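Long-range contact in DNA polymerase III, beta subunit (Eubacterium rectale, PDB 3T0P), which probably tethers DNA polymerases and other proteins to DNA and makes them processive, as a ring-shaped head-to-tail homodimer around the duplex: residues 221-226 and 234-239. Residues are numbered along the deposited sequence; the frame is centred on the assembly and turned at random.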
loop_
_atom_site.group_PDB
_atom_site.type_symbol
_atom_site.label_atom_id
_atom_site.label_comp_id
_atom_site.label_asym_id
_atom_site.label_seq_id
_atom_site.Cartn_x
_atom_site.Cartn_y
_atom_site.Cartn_z
ATOM N N ASN B 221 -38.043 9.101 -3.456
ATOM C CA ASN B 221 -38.184 9.716 -4.783
ATOM C C ASN B 221 -36.870 10.083 -5.475
ATOM O O ASN B 221 -36.545 9.528 -6.518
ATOM C CB ASN B 221 -39.077 10.981 -4.696
ATOM C CG ASN B 221 -40.346 10.825 -3.873
ATOM O OD1 ASN B 221 -41.191 9.955 -4.133
ATOM N ND2 ASN B 221 -40.501 11.675 -2.858
ATOM N N ASN B 222 -36.189 11.087 -4.951
ATOM C CA ASN B 222 -34.978 11.667 -5.506
ATOM C C ASN B 222 -33.773 11.336 -4.652
ATOM O O ASN B 222 -32.658 11.732 -5.001
ATOM C CB ASN B 222 -35.148 13.200 -5.573
ATOM C CG ASN B 222 -36.561 13.660 -5.850
ATOM O OD1 ASN B 222 -37.267 14.147 -4.953
ATOM N ND2 ASN B 222 -37.018 13.472 -7.084
ATOM N N HIS B 223 -34.001 10.646 -3.509
ATOM C CA HIS B 223 -32.965 10.327 -2.536
ATOM C C HIS B 223 -33.007 8.893 -2.011
ATOM O O HIS B 223 -34.051 8.241 -1.993
ATOM C CB HIS B 223 -33.075 11.282 -1.340
ATOM C CG HIS B 223 -32.860 12.717 -1.709
ATOM N ND1 HIS B 223 -31.594 13.267 -1.748
ATOM C CD2 HIS B 223 -33.751 13.648 -2.109
ATOM C CE1 HIS B 223 -31.758 14.520 -2.141
ATOM N NE2 HIS B 223 -33.039 14.790 -2.371
ATOM N N ILE B 224 -31.833 8.414 -1.600
ATOM C CA ILE B 224 -31.647 7.142 -0.922
ATOM C C ILE B 224 -30.935 7.479 0.392
ATOM O O ILE B 224 -30.028 8.307 0.398
ATOM C CB ILE B 224 -30.939 6.051 -1.752
ATOM C CG1 ILE B 224 -30.939 4.695 -0.989
ATOM C CG2 ILE B 224 -29.519 6.480 -2.209
ATOM C CD1 ILE B 224 -30.712 3.430 -1.911
ATOM N N VAL B 225 -31.390 6.884 1.496
ATOM C CA VAL B 225 -30.846 7.073 2.843
ATOM C C VAL B 225 -30.448 5.701 3.398
ATOM O O VAL B 225 -31.214 4.749 3.304
ATOM C CB VAL B 225 -31.861 7.812 3.770
ATOM C CG1 VAL B 225 -31.322 7.974 5.195
ATOM C CG2 VAL B 225 -32.280 9.164 3.179
ATOM N N PHE B 226 -29.230 5.608 3.930
ATOM C CA PHE B 226 -28.676 4.439 4.595
ATOM C C PHE B 226 -28.415 4.799 6.035
ATOM O O PHE B 226 -27.730 5.783 6.278
ATOM C CB PHE B 226 -27.347 3.996 3.945
ATOM C CG PHE B 226 -27.411 3.654 2.486
ATOM C CD1 PHE B 226 -27.262 4.642 1.516
ATOM C CD2 PHE B 226 -27.552 2.336 2.073
ATOM C CE1 PHE B 226 -27.306 4.318 0.161
ATOM C CE2 PHE B 226 -27.587 2.018 0.723
ATOM C CZ PHE B 226 -27.474 3.014 -0.222
ATOM N N VAL B 234 -26.808 10.027 3.025
ATOM C CA VAL B 234 -27.858 10.513 2.134
ATOM C C VAL B 234 -27.279 10.758 0.734
ATOM O O VAL B 234 -26.254 11.413 0.593
ATOM C CB VAL B 234 -28.553 11.765 2.696
ATOM C CG1 VAL B 234 -29.694 12.211 1.770
ATOM C CG2 VAL B 234 -29.073 11.504 4.106
ATOM N N SER B 235 -27.928 10.227 -0.292
ATOM C CA SER B 235 -27.443 10.391 -1.651
ATOM C C SER B 235 -28.550 10.722 -2.598
ATOM O O SER B 235 -29.656 10.188 -2.480
ATOM C CB SER B 235 -26.730 9.125 -2.117
ATOM O OG SER B 235 -26.337 9.162 -3.481
ATOM N N ARG B 236 -28.251 11.598 -3.580
ATOM C CA ARG B 236 -29.156 11.894 -4.689
ATOM C C ARG B 236 -29.240 10.648 -5.558
ATOM O O ARG B 236 -28.341 9.824 -5.504
ATOM C CB ARG B 236 -28.639 13.062 -5.514
ATOM C CG ARG B 236 -28.744 14.445 -4.860
ATOM C CD ARG B 236 -28.660 15.581 -5.890
ATOM N NE ARG B 236 -27.685 15.315 -6.959
ATOM C CZ ARG B 236 -26.613 16.061 -7.221
ATOM N NH1 ARG B 236 -26.374 17.166 -6.521
ATOM N NH2 ARG B 236 -25.783 15.720 -8.201
ATOM N N LEU B 237 -30.318 10.473 -6.313
ATOM C CA LEU B 237 -30.470 9.340 -7.211
ATOM C C LEU B 237 -30.289 9.819 -8.652
ATOM O O LEU B 237 -30.469 10.999 -8.921
ATOM C CB LEU B 237 -31.863 8.704 -7.020
ATOM C CG LEU B 237 -32.114 8.015 -5.688
ATOM C CD1 LEU B 237 -33.581 7.704 -5.539
ATOM C CD2 LEU B 237 -31.258 6.745 -5.536
ATOM N N ILE B 238 -29.938 8.920 -9.577
ATOM C CA ILE B 238 -29.783 9.301 -10.988
ATOM C C ILE B 238 -31.157 9.237 -11.679
ATOM O O ILE B 238 -31.848 8.215 -11.594
ATOM C CB ILE B 238 -28.729 8.432 -11.707
ATOM C CG1 ILE B 238 -27.407 8.433 -10.915
ATOM C CG2 ILE B 238 -28.546 8.914 -13.152
ATOM C CD1 ILE B 238 -26.351 7.482 -11.391
ATOM N N GLU B 239 -31.539 10.331 -12.360
ATOM C CA GLU B 239 -32.823 10.427 -13.049
ATOM C C GLU B 239 -32.770 9.770 -14.439
ATOM O O GLU B 239 -31.717 9.760 -15.085
ATOM C CB GLU B 239 -33.255 11.898 -13.162
#
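The open end of a beta hairpin, strands 223-228 and 231-236, is held at the hydrogen-bonded pair Ile-224 and Ser-235. Ile-224 N reaches Ser-235 O and Ser-235 N reaches Ile-224 O, both at 2.9 Å and nearly straight. Beyond this pair, Leu-237 N still bonds Asn-222 O at 3.0 Å, but more bent (140° at the hydrogen) and from above the carbonyl plane. The hairpin lies in the central domain, and strand 231-236 pairs with strand 52-58 of the N-terminal domain, so one antiparallel sheet spans both. On one face, the His-223 ring meets Arg-236 and Val-234 obliquely, its CE1 4.1 Å from Arg-236 CG. His-223 ND1 is nearest Ser-235 O (3.7 Å, no hydrogen bond); the contact buries ND1, which has no polar partner in the model. Val-225 and Val-234 lie side by side. On the other face, Ser-235 CB packs against Ile-224 CG2; Ser-235 OG, anti to the backbone N (chi1 174°), donates to Arg-236 O and is also hydrogen-bonded to Thr-199 OG1, on helix 197-206. Past the strand end, Leu-237 turns toward the other strand and crosses Ile-224 at about a right angle, Leu-237 CD2 3.8 Å from Ile-224 CG2 and Leu-237 CD1 3.6 Å from His-223 N.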